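Local coordinates for protein 2-methyl-3-hydroxypyridine-5-carboxylic acid oxygenase (Mesorhizobium loti, PDB 3ALJ) that uses FAD to catalyse the oxygenation and ring opening of 2-methyl-3-hydroxypyridine-5-carboxylic acid, a step in the bacterial breakdown of vitamin B6, at residues Ala22-Ala27 with Ala112-Ala117; Ala29-Gly34 with Leu120-Ser125; Ala14-Gly19 with Val37-Lys42. All blocks are in the same frame, centred on the assembly; numbering follows the deposited sequence.

All three interactions belong to the FAD-binding Rossmann-type part of the chain and share one beta-alpha-beta unit. Interaction 3 pairs its two strands, 13-17 and 36-40, while interactions 1 and 2 use successive turns of the connecting helix 21-32. Their centres lie close together, about 8 Å between interactions 1 and 2 and about 10 Å from either of these to interaction 3. Interactions 1 and 3 touch FAD: Ala22 N binds a phosphate oxygen, O1P, and Glu41 the adenosine ribose. Interaction 2 is more remote, with the Val122 side chain about 13 Å from the cofactor. It joins interaction 3 through the sheet, where Ser125 N lies 2.8 Å from Leu39 O.

Interaction 1 (Ala22-Ala27 with Ala112-Ala117); sequences AGLTAA and ALVNRA. With FAD (flavin-adenine dinucleotide), chain B.
Leu24 reaches across from the first helix of the Rossmann-type FAD-binding fold to Leu113, Val114 and Ala117 on helix 106-119. The two helical segments run roughly parallel, at 30°, with their axes 9.7 Å apart. Leu24 CB begins the contact, 4.0 Å from Leu113 CB. At the next atom the chain forks, with CG turned anti to the carbonyl carbon (chi1 -72°), and the two methyls share the facing helix between them. CD1 fits between Leu113 CB and Val114 CG2, 3.8 Å from each, while Leu24 CD2 lies more loosely over Ala117 CB, at 4.4 Å. A branched leucine suits this place because one side chain serves three apolar neighbours, and alanine suits position 117 because its single methyl meets CD2 without crowding it.

On the same helix Gly23, probably the last glycine of a GxGxxG motif, sits close to the strands, its O against the side chain of Leu39. One residue earlier, in the first turn of the helix, Ala22 N donates to FAD O1P at 2.9 Å, nearly straight at 161°. Thr25 fits a buried helix because its hydroxyl is satisfied locally: OG1 is hydrogen-bonded to Phe21 O and lies 4.5 Å from Leu113 CD2.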
loop_
_atom_site.group_PDB
_atom_site.type_symbol
_atom_site.label_atom_id
_atom_site.label_comp_id
_atom_site.label_asym_id
_atom_site.label_seq_id
_atom_site.Cartn_x
_atom_site.Cartn_y
_atom_site.Cartn_z
ATOM N N ALA A 22 3.022 7.237 -1.179
ATOM C CA ALA A 22 3.247 8.259 -0.177
ATOM C C ALA A 22 3.755 9.591 -0.725
ATOM O O ALA A 22 3.238 10.668 -0.439
ATOM C CB ALA A 22 4.234 7.735 0.878
ATOM N N GLY A 23 4.730 9.459 -1.675
ATOM C CA GLY A 23 5.289 10.700 -2.221
ATOM C C GLY A 23 4.374 11.468 -3.137
ATOM O O GLY A 23 4.313 12.706 -3.065
ATOM N N LEU A 24 3.639 10.696 -3.921
ATOM C CA LEU A 24 2.664 11.362 -4.804
ATOM C C LEU A 24 1.520 11.984 -3.988
ATOM O O LEU A 24 1.056 13.075 -4.343
ATOM C CB LEU A 24 2.103 10.352 -5.802
ATOM C CG LEU A 24 3.079 9.898 -6.907
ATOM C CD1 LEU A 24 2.509 8.650 -7.646
ATOM C CD2 LEU A 24 3.270 11.027 -7.896
ATOM N N THR A 25 1.064 11.302 -2.924
ATOM C CA THR A 25 0.042 11.890 -2.079
ATOM C C THR A 25 0.563 13.137 -1.436
ATOM O O THR A 25 -0.125 14.186 -1.452
ATOM C CB THR A 25 -0.348 10.852 -0.989
ATOM O OG1 THR A 25 -1.063 9.753 -1.582
ATOM C CG2 THR A 25 -1.305 11.542 0.058
ATOM N N ALA A 26 1.799 13.108 -0.866
ATOM C CA ALA A 26 2.335 14.315 -0.258
ATOM C C ALA A 26 2.482 15.419 -1.274
ATOM O O ALA A 26 2.098 16.601 -0.977
ATOM C CB ALA A 26 3.756 13.991 0.403
ATOM N N ALA A 27 2.978 15.106 -2.449
ATOM C CA ALA A 27 3.134 16.150 -3.457
ATOM C C ALA A 27 1.843 16.824 -3.891
ATOM O O ALA A 27 1.787 18.035 -3.994
ATOM C CB ALA A 27 3.924 15.633 -4.644
ATOM N N ALA A 112 -3.500 7.135 -11.564
ATOM C CA ALA A 112 -4.382 8.201 -11.169
ATOM C C ALA A 112 -3.694 9.262 -10.359
ATOM O O ALA A 112 -3.937 10.460 -10.602
ATOM C CB ALA A 112 -5.572 7.594 -10.361
ATOM N N LEU A 113 -2.787 8.867 -9.476
ATOM C CA LEU A 113 -2.017 9.838 -8.761
ATOM C C LEU A 113 -1.027 10.625 -9.619
ATOM O O LEU A 113 -0.929 11.848 -9.392
ATOM C CB LEU A 113 -1.295 9.132 -7.573
ATOM C CG LEU A 113 -2.271 8.559 -6.495
ATOM C CD1 LEU A 113 -1.412 7.622 -5.585
ATOM C CD2 LEU A 113 -2.848 9.654 -5.666
ATOM N N VAL A 114 -0.308 9.911 -10.512
ATOM C CA VAL A 114 0.610 10.694 -11.395
ATOM C C VAL A 114 -0.200 11.648 -12.197
ATOM O O VAL A 114 0.257 12.842 -12.308
ATOM C CB VAL A 114 1.337 9.682 -12.244
ATOM C CG1 VAL A 114 2.102 10.428 -13.366
ATOM C CG2 VAL A 114 2.340 8.859 -11.433
ATOM N N ASN A 115 -1.375 11.260 -12.699
ATOM C CA ASN A 115 -2.167 12.161 -13.639
ATOM C C ASN A 115 -2.584 13.370 -12.836
ATOM O O ASN A 115 -2.518 14.503 -13.413
ATOM C CB ASN A 115 -3.349 11.406 -14.212
ATOM C CG ASN A 115 -2.943 10.329 -15.289
ATOM O OD1 ASN A 115 -3.747 9.475 -15.617
ATOM N ND2 ASN A 115 -1.721 10.380 -15.775
ATOM N N ARG A 116 -2.954 13.239 -11.574
ATOM C CA ARG A 116 -3.373 14.364 -10.785
ATOM C C ARG A 116 -2.211 15.259 -10.435
ATOM O O ARG A 116 -2.327 16.479 -10.503
ATOM C CB ARG A 116 -4.149 13.834 -9.505
ATOM C CG ARG A 116 -4.505 14.860 -8.560
ATOM C CD ARG A 116 -5.514 15.927 -9.206
ATOM N NE ARG A 116 -5.964 16.799 -8.165
ATOM C CZ ARG A 116 -6.483 18.021 -8.445
ATOM N NH1 ARG A 116 -6.605 18.430 -9.732
ATOM N NH2 ARG A 116 -6.834 18.817 -7.494
ATOM N N ALA A 117 -1.044 14.688 -10.073
ATOM C CA ALA A 117 0.114 15.525 -9.819
ATOM C C ALA A 117 0.508 16.308 -11.091
ATOM O O ALA A 117 0.855 17.503 -10.935
ATOM C CB ALA A 117 1.280 14.604 -9.391
HETATM P PA FAD B . 6.913 2.629 -2.284
HETATM O O1A FAD B . 5.580 2.263 -2.859
HETATM O O2A FAD B . 7.896 1.627 -2.093
HETATM O O5B FAD B . 7.484 3.778 -3.220
HETATM C C5B FAD B . 8.807 4.362 -2.976
HETATM C C4B FAD B . 9.146 4.945 -4.332
HETATM O O4B FAD B . 10.427 5.606 -4.048
HETATM C C3B FAD B . 9.448 3.957 -5.397
HETATM O O3B FAD B . 8.838 4.336 -6.648
HETATM C C2B FAD B . 11.018 3.907 -5.425
HETATM O O2B FAD B . 11.556 3.574 -6.717
HETATM C C1B FAD B . 11.405 5.319 -5.130
HETATM N N9A FAD B . 12.642 5.459 -4.430
HETATM C C8A FAD B . 13.268 4.592 -3.563
HETATM N N7A FAD B . 14.384 5.131 -3.049
HETATM C C5A FAD B . 14.489 6.393 -3.614
HETATM C C6A FAD B . 15.375 7.446 -3.400
HETATM N N6A FAD B . 16.445 7.300 -2.547
HETATM N N1A FAD B . 15.155 8.563 -4.095
HETATM C C2A FAD B . 14.147 8.701 -4.964
HETATM N N3A FAD B . 13.218 7.728 -5.193
HETATM C C4A FAD B . 13.408 6.590 -4.470
HETATM N N1 FAD B . -1.047 -1.692 1.127
HETATM C C2 FAD B . -2.333 -1.407 1.027
HETATM O O2 FAD B . -2.815 -0.314 1.364
HETATM N N3 FAD B . -3.220 -2.367 0.539
HETATM C C4 FAD B . -2.780 -3.619 0.108
HETATM O O4 FAD B . -3.615 -4.404 -0.478
HETATM C C4X FAD B . -1.430 -3.892 0.245
HETATM N N5 FAD B . -0.940 -5.206 -0.073
HETATM C C5X FAD B . 0.397 -5.490 0.132
HETATM C C6 FAD B . 0.890 -6.792 -0.067
HETATM C C7 FAD B . 2.227 -7.061 0.072
HETATM C C7M FAD B . 2.738 -8.510 -0.174
HETATM C C8 FAD B . 3.101 -6.077 0.482
HETATM C C8M FAD B . 4.609 -6.350 0.688
HETATM C C9 FAD B . 2.625 -4.775 0.691
HETATM C C9A FAD B . 1.246 -4.477 0.560
HETATM N N10 FAD B . 0.713 -3.137 0.816
HETATM C C10 FAD B . -0.604 -2.895 0.699
HETATM C "C1'" FAD B . 1.676 -2.044 1.313
HETATM C "C2'" FAD B . 2.050 -1.142 0.144
HETATM O "O2'" FAD B . 2.624 -1.945 -0.909
HETATM C "C3'" FAD B . 3.155 -0.166 0.590
HETATM O "O3'" FAD B . 2.891 0.169 2.005
HETATM C "C4'" FAD B . 3.163 1.116 -0.133
HETATM O "O4'" FAD B . 3.466 0.812 -1.525
HETATM C "C5'" FAD B . 4.243 2.027 0.352
HETATM O "O5'" FAD B . 4.205 3.227 -0.414
HETATM P P FAD B . 5.455 4.187 -0.299
HETATM O O1P FAD B . 5.175 5.291 -1.227
HETATM O O2P FAD B . 5.803 4.496 1.124
HETATM O O3P FAD B . 6.698 3.299 -0.831
#

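Interaction 2 (Ala29-Gly34 with Leu120-Ser125); sequences ALKQNG and LGVDIS
The carbonyl O of Leu120 lies against the aliphatic chain of Lys31, with CE at 3.1 Å and CG at 3.6 Å. These are contacts with carbon, and the ammonium group does not close a bond here: Lys31 NZ is 3.7 Å from Gly121 O and farther still from Leu120 O. Its positive charge may nevertheless be eased by two carbonyl dipoles so near. The chain gets there by leaving the helix with CG anti to the backbone N and then bending at chi2 (71°), which lays its methylenes alongside the 120-122 turn. Lys31 CB and Val122 CG2 meet at 3.8 Å, the lysine chain and the valine pointing opposite ways as they pass. A lysine is apt at this partly exposed edge, since its methylenes can pack while a charged end remains near the surface.

Each segment holds the glycine of a Schellman motif that closes a helix. Helix 106-119 gives way to Gly121, whose positive phi (79°) turns the chain toward strand 123-125, an edge strand of the Rossmann-type sheet. Helix 21-32 finishes at Gly34, again with positive phi (95°), where Gly34 N binds Lys31 O at 3.0 Å before the chain enters strand 36-40. Glycine accommodates such backbone angles because it has no CB to press on the preceding carbonyl.

Next to the lysine, Leu120 CD1 rests on Gln32 CG at 3.9 Å. The amide of Gln32 is held at both atoms, OE1 by Arg116 NH2 and NE2 by the backbone O of Gly65.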
loop_
_atom_site.group_PDB
_atom_site.type_symbol
_atom_site.label_atom_id
_atom_site.label_comp_id
_atom_site.label_asym_id
_atom_site.label_seq_id
_atom_site.Cartn_x
_atom_site.Cartn_y
_atom_site.Cartn_z
ATOM N N ALA A 29 -1.019 16.898 -2.203
ATOM C CA ALA A 29 -1.640 17.609 -1.062
ATOM C C ALA A 29 -0.928 18.919 -0.802
ATOM O O ALA A 29 -1.578 20.022 -0.633
ATOM C CB ALA A 29 -1.687 16.807 0.232
ATOM N N LEU A 30 0.396 18.927 -0.922
ATOM C CA LEU A 30 1.180 20.151 -0.660
ATOM C C LEU A 30 0.920 21.077 -1.801
ATOM O O LEU A 30 0.700 22.301 -1.556
ATOM C CB LEU A 30 2.698 19.785 -0.499
ATOM C CG LEU A 30 2.973 19.021 0.746
ATOM C CD1 LEU A 30 4.434 18.403 0.570
ATOM C CD2 LEU A 30 2.885 19.860 2.004
ATOM N N LYS A 31 0.916 20.605 -3.061
ATOM C CA LYS A 31 0.696 21.523 -4.230
ATOM C C LYS A 31 -0.719 22.167 -4.128
ATOM O O LYS A 31 -0.865 23.371 -4.433
ATOM C CB LYS A 31 0.894 20.760 -5.562
ATOM C CG LYS A 31 0.876 21.619 -6.853
ATOM C CD LYS A 31 2.199 22.479 -6.907
ATOM C CE LYS A 31 1.972 23.205 -8.247
ATOM N NZ LYS A 31 3.105 24.159 -8.453
ATOM N N GLN A 32 -1.700 21.419 -3.639
ATOM C CA GLN A 32 -3.075 22.021 -3.539
ATOM C C GLN A 32 -3.082 23.083 -2.492
ATOM O O GLN A 32 -3.882 24.032 -2.645
ATOM C CB GLN A 32 -4.081 20.904 -3.128
ATOM C CG GLN A 32 -4.417 19.958 -4.236
ATOM C CD GLN A 32 -5.446 18.885 -3.855
ATOM O OE1 GLN A 32 -6.137 18.372 -4.749
ATOM N NE2 GLN A 32 -5.576 18.580 -2.548
ATOM N N ASN A 33 -2.230 23.022 -1.498
ATOM C CA ASN A 33 -2.128 24.070 -0.499
ATOM C C ASN A 33 -1.172 25.223 -0.886
ATOM O O ASN A 33 -0.886 26.078 -0.013
ATOM C CB ASN A 33 -1.643 23.425 0.793
ATOM C CG ASN A 33 -2.753 22.580 1.472
ATOM O OD1 ASN A 33 -2.510 21.825 2.481
ATOM N ND2 ASN A 33 -3.984 22.818 1.033
ATOM N N GLY A 34 -0.671 25.224 -2.101
ATOM C CA GLY A 34 0.134 26.399 -2.572
ATOM C C GLY A 34 1.638 26.200 -2.381
ATOM O O GLY A 34 2.404 27.101 -2.719
ATOM N N LEU A 120 -1.809 19.308 -11.661
ATOM C CA LEU A 120 -1.577 20.374 -10.768
ATOM C C LEU A 120 -0.199 21.093 -10.992
ATOM O O LEU A 120 0.039 22.111 -10.350
ATOM C CB LEU A 120 -1.625 19.860 -9.325
ATOM C CG LEU A 120 -3.036 19.497 -8.854
ATOM C CD1 LEU A 120 -2.845 18.741 -7.570
ATOM C CD2 LEU A 120 -3.796 20.804 -8.607
ATOM N N GLY A 121 0.594 20.549 -11.919
ATOM C CA GLY A 121 1.893 21.162 -12.134
ATOM C C GLY A 121 2.936 20.801 -11.101
ATOM O O GLY A 121 3.921 21.547 -10.892
ATOM N N VAL A 122 2.840 19.657 -10.408
ATOM C CA VAL A 122 4.001 19.233 -9.627
ATOM C C VAL A 122 5.157 18.876 -10.608
ATOM O O VAL A 122 4.980 18.216 -11.655
ATOM C CB VAL A 122 3.632 17.957 -8.903
ATOM C CG1 VAL A 122 4.759 17.300 -8.177
ATOM C CG2 VAL A 122 2.538 18.249 -7.887
ATOM N N ASP A 123 6.347 19.388 -10.227
ATOM C CA ASP A 123 7.522 19.106 -11.042
ATOM C C ASP A 123 8.015 17.696 -10.642
ATOM O O ASP A 123 8.604 17.535 -9.564
ATOM C CB ASP A 123 8.540 20.173 -10.666
ATOM C CG ASP A 123 9.824 20.085 -11.426
ATOM O OD1 ASP A 123 10.034 19.114 -12.149
ATOM O OD2 ASP A 123 10.607 21.065 -11.263
ATOM N N ILE A 124 7.931 16.750 -11.550
ATOM C CA ILE A 124 8.350 15.366 -11.296
ATOM C C ILE A 124 9.566 15.081 -12.152
ATOM O O ILE A 124 9.620 15.364 -13.370
ATOM C CB ILE A 124 7.261 14.384 -11.763
ATOM C CG1 ILE A 124 6.001 14.595 -10.855
ATOM C CG2 ILE A 124 7.736 12.967 -11.620
ATOM C CD1 ILE A 124 4.795 13.790 -11.371
ATOM N N SER A 125 10.580 14.575 -11.468
ATOM C CA SER A 125 11.779 14.073 -12.182
ATOM C C SER A 125 11.934 12.580 -12.011
ATOM O O SER A 125 11.821 12.066 -10.919
ATOM C CB SER A 125 13.004 14.727 -11.566
ATOM O OG SER A 125 13.014 16.136 -11.811
#

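Interaction 3 (Ala14-Gly19 with Val37-Lys42); sequences AEVAGG and VRLHEK. With FAD (flavin-adenine dinucleotide), chain B.
Glu41 and Gly19 meet at the ribose of FAD. Glu41 OE2 accepts Gly19 N at 2.9 Å and the ribose hydroxyl FAD O3B at 2.7 Å. The other oxygen, Glu41 OE1, takes the second hydroxyl, FAD O2B, also at 2.7 Å. A carboxylate suits this place because its two oxygens can receive both ribose hydroxyls. CG lies anti to the backbone N and the chain bends at chi2 (55°), bringing the acid back to the cofactor; Ser43 N also binds OE1. Gly18, with positive phi and no side chain, lets FAD O4B come within 3.3 Å of its CA.

Behind this shell lies the start of a Rossmann-type beta-alpha-beta unit. Strands 13-17 and 36-40 are parallel neighbours, and helix 21-32 connects them, packed over one face of the sheet. An alternating ladder fixes their register: Arg38 N to Ala14 O, Val16 N to Arg38 O, His40 N to Val16 O, then Gly18 N to His40 O at 2.7 Å, which carries the pairing into the glycine loop. On the helix-covered face Val16 CG2 touches Val37 CG1, and Val16 CG1 meets Leu39 CD1; beta-branched valine fits well in a strand packed beneath a helix.

On the opposite face, with Ala17, lie the polar side chains of Glu15, Arg38 and His40. Glu15, bent at chi2 (-77°), turns OE1 to His40 NE2, which donates at 2.6 Å from the ring edge, 26° out of the carboxylate plane on the syn side. His40 ND1 is held by Ser128 OG, so both ring nitrogens are tied and the ring's rotation is fixed. Glu15 OE2 stays 4.1 Å from Arg38 NH2, too far for a salt bridge. One water spans the gap, donating to the carboxylate and accepting from the guanidinium in its plane. Arg38 NH1 forms its salt bridge with Asp36.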
loop_
_atom_site.group_PDB
_atom_site.type_symbol
_atom_site.label_atom_id
_atom_site.label_comp_id
_atom_site.label_asym_id
_atom_site.label_seq_id
_atom_site.Cartn_x
_atom_site.Cartn_y
_atom_site.Cartn_z
ATOM N N ALA A 14 8.871 22.526 -1.169
ATOM C CA ALA A 14 9.064 21.145 -0.643
ATOM C C ALA A 14 9.786 20.355 -1.736
ATOM O O ALA A 14 9.491 20.438 -2.906
ATOM C CB ALA A 14 7.682 20.580 -0.397
ATOM N N GLU A 15 10.684 19.505 -1.213
ATOM C CA GLU A 15 11.362 18.496 -2.120
ATOM C C GLU A 15 10.949 17.124 -1.536
ATOM O O GLU A 15 11.153 16.830 -0.359
ATOM C CB GLU A 15 12.911 18.683 -2.031
ATOM C CG GLU A 15 13.371 19.996 -2.663
ATOM C CD GLU A 15 13.402 19.942 -4.150
ATOM O OE1 GLU A 15 13.068 18.893 -4.737
ATOM O OE2 GLU A 15 13.757 20.942 -4.774
ATOM N N VAL A 16 10.367 16.292 -2.413
ATOM C CA VAL A 16 9.842 14.990 -2.040
ATOM C C VAL A 16 10.710 13.956 -2.699
ATOM O O VAL A 16 10.947 14.013 -3.966
ATOM C CB VAL A 16 8.398 14.873 -2.521
ATOM C CG1 VAL A 16 7.843 13.459 -2.211
ATOM C CG2 VAL A 16 7.508 15.945 -1.943
ATOM N N ALA A 17 11.268 13.041 -1.928
ATOM C CA ALA A 17 11.972 11.877 -2.466
ATOM C C ALA A 17 11.035 10.675 -2.513
ATOM O O ALA A 17 10.601 10.192 -1.441
ATOM C CB ALA A 17 13.146 11.612 -1.441
ATOM N N GLY A 18 10.873 10.144 -3.736
ATOM C CA GLY A 18 10.060 8.904 -3.946
ATOM C C GLY A 18 8.768 9.204 -4.620
ATOM O O GLY A 18 7.994 10.073 -4.207
ATOM N N GLY A 19 8.517 8.465 -5.662
ATOM C CA GLY A 19 7.242 8.611 -6.455
ATOM C C GLY A 19 6.302 7.475 -6.304
ATOM O O GLY A 19 5.637 7.102 -7.247
ATOM N N VAL A 37 6.252 22.413 -5.086
ATOM C CA VAL A 37 6.699 21.038 -4.831
ATOM C C VAL A 37 7.375 20.403 -5.992
ATOM O O VAL A 37 6.874 20.406 -7.143
ATOM C CB VAL A 37 5.424 20.096 -4.694
ATOM C CG1 VAL A 37 5.904 18.697 -4.185
ATOM C CG2 VAL A 37 4.459 20.613 -3.850
ATOM N N ARG A 38 8.547 19.795 -5.710
ATOM C CA ARG A 38 9.226 19.045 -6.727
ATOM C C ARG A 38 9.391 17.610 -6.203
ATOM O O ARG A 38 9.620 17.437 -4.946
ATOM C CB ARG A 38 10.640 19.634 -6.941
ATOM C CG ARG A 38 10.517 21.139 -7.460
ATOM C CD ARG A 38 10.789 22.067 -6.295
ATOM N NE ARG A 38 10.606 23.497 -6.669
ATOM C CZ ARG A 38 11.548 24.200 -7.312
ATOM N NH1 ARG A 38 11.294 25.481 -7.536
ATOM N NH2 ARG A 38 12.750 23.655 -7.661
ATOM N N LEU A 39 9.201 16.628 -7.049
ATOM C CA LEU A 39 9.291 15.183 -6.635
ATOM C C LEU A 39 10.338 14.492 -7.425
ATOM O O LEU A 39 10.442 14.699 -8.678
ATOM C CB LEU A 39 7.888 14.550 -6.863
ATOM C CG LEU A 39 7.850 13.046 -6.497
ATOM C CD1 LEU A 39 6.456 12.711 -5.840
ATOM C CD2 LEU A 39 8.101 12.117 -7.615
ATOM N N HIS A 40 11.120 13.661 -6.750
ATOM C CA HIS A 40 12.237 12.949 -7.330
ATOM C C HIS A 40 12.027 11.435 -7.257
ATOM O O HIS A 40 12.019 10.890 -6.110
ATOM C CB HIS A 40 13.505 13.362 -6.619
ATOM C CG HIS A 40 13.751 14.839 -6.678
ATOM N ND1 HIS A 40 14.411 15.456 -7.748
ATOM C CD2 HIS A 40 13.255 15.841 -5.889
ATOM C CE1 HIS A 40 14.347 16.788 -7.563
ATOM N NE2 HIS A 40 13.696 17.044 -6.423
ATOM N N GLU A 41 11.874 10.789 -8.393
ATOM C CA GLU A 41 11.778 9.321 -8.428
ATOM C C GLU A 41 13.104 8.720 -8.947
ATOM O O GLU A 41 13.505 9.122 -10.067
ATOM C CB GLU A 41 10.565 8.926 -9.357
ATOM C CG GLU A 41 10.541 7.465 -9.732
ATOM C CD GLU A 41 10.570 6.538 -8.530
ATOM O OE1 GLU A 41 11.345 5.558 -8.469
ATOM O OE2 GLU A 41 9.712 6.747 -7.605
ATOM N N LYS A 42 13.650 7.785 -8.212
ATOM C CA LYS A 42 14.921 7.145 -8.624
ATOM C C LYS A 42 14.828 6.372 -9.897
ATOM O O LYS A 42 15.756 6.375 -10.746
ATOM C CB LYS A 42 15.417 6.300 -7.436
ATOM C CG LYS A 42 16.550 5.295 -7.821
ATOM C CD LYS A 42 16.931 4.444 -6.533
ATOM C CE LYS A 42 15.786 3.597 -6.058
ATOM N NZ LYS A 42 16.328 2.599 -5.020
HETATM P PA FAD B . 6.913 2.629 -2.284
HETATM O O1A FAD B . 5.580 2.263 -2.859
HETATM O O2A FAD B . 7.896 1.627 -2.093
HETATM O O5B FAD B . 7.484 3.778 -3.220
HETATM C C5B FAD B . 8.807 4.362 -2.976
HETATM C C4B FAD B . 9.146 4.945 -4.332
HETATM O O4B FAD B . 10.427 5.606 -4.048
HETATM C C3B FAD B . 9.448 3.957 -5.397
HETATM O O3B FAD B . 8.838 4.336 -6.648
HETATM C C2B FAD B . 11.018 3.907 -5.425
HETATM O O2B FAD B . 11.556 3.574 -6.717
HETATM C C1B FAD B . 11.405 5.319 -5.130
HETATM N N9A FAD B . 12.642 5.459 -4.430
HETATM C C8A FAD B . 13.268 4.592 -3.563
HETATM N N7A FAD B . 14.384 5.131 -3.049
HETATM C C5A FAD B . 14.489 6.393 -3.614
HETATM C C6A FAD B . 15.375 7.446 -3.400
HETATM N N6A FAD B . 16.445 7.300 -2.547
HETATM N N1A FAD B . 15.155 8.563 -4.095
HETATM C C2A FAD B . 14.147 8.701 -4.964
HETATM N N3A FAD B . 13.218 7.728 -5.193
HETATM C C4A FAD B . 13.408 6.590 -4.470
HETATM N N1 FAD B . -1.047 -1.692 1.127
HETATM C C2 FAD B . -2.333 -1.407 1.027
HETATM O O2 FAD B . -2.815 -0.314 1.364
HETATM N N3 FAD B . -3.220 -2.367 0.539
HETATM C C4 FAD B . -2.780 -3.619 0.108
HETATM O O4 FAD B . -3.615 -4.404 -0.478
HETATM C C4X FAD B . -1.430 -3.892 0.245
HETATM N N5 FAD B . -0.940 -5.206 -0.073
HETATM C C5X FAD B . 0.397 -5.490 0.132
HETATM C C6 FAD B . 0.890 -6.792 -0.067
HETATM C C7 FAD B . 2.227 -7.061 0.072
HETATM C C7M FAD B . 2.738 -8.510 -0.174
HETATM C C8 FAD B . 3.101 -6.077 0.482
HETATM C C8M FAD B . 4.609 -6.350 0.688
HETATM C C9 FAD B . 2.625 -4.775 0.691
HETATM C C9A FAD B . 1.246 -4.477 0.560
HETATM N N10 FAD B . 0.713 -3.137 0.816
HETATM C C10 FAD B . -0.604 -2.895 0.699
HETATM C "C1'" FAD B . 1.676 -2.044 1.313
HETATM C "C2'" FAD B . 2.050 -1.142 0.144
HETATM O "O2'" FAD B . 2.624 -1.945 -0.909
HETATM C "C3'" FAD B . 3.155 -0.166 0.590
HETATM O "O3'" FAD B . 2.891 0.169 2.005
HETATM C "C4'" FAD B . 3.163 1.116 -0.133
HETATM O "O4'" FAD B . 3.466 0.812 -1.525
HETATM C "C5'" FAD B . 4.243 2.027 0.352
HETATM O "O5'" FAD B . 4.205 3.227 -0.414
HETATM P P FAD B . 5.455 4.187 -0.299
HETATM O O1P FAD B . 5.175 5.291 -1.227
HETATM O O2P FAD B . 5.803 4.496 1.124
HETATM O O3P FAD B . 6.698 3.299 -0.831
HETATM O O HOH W 1 13.879 21.063 -7.408
#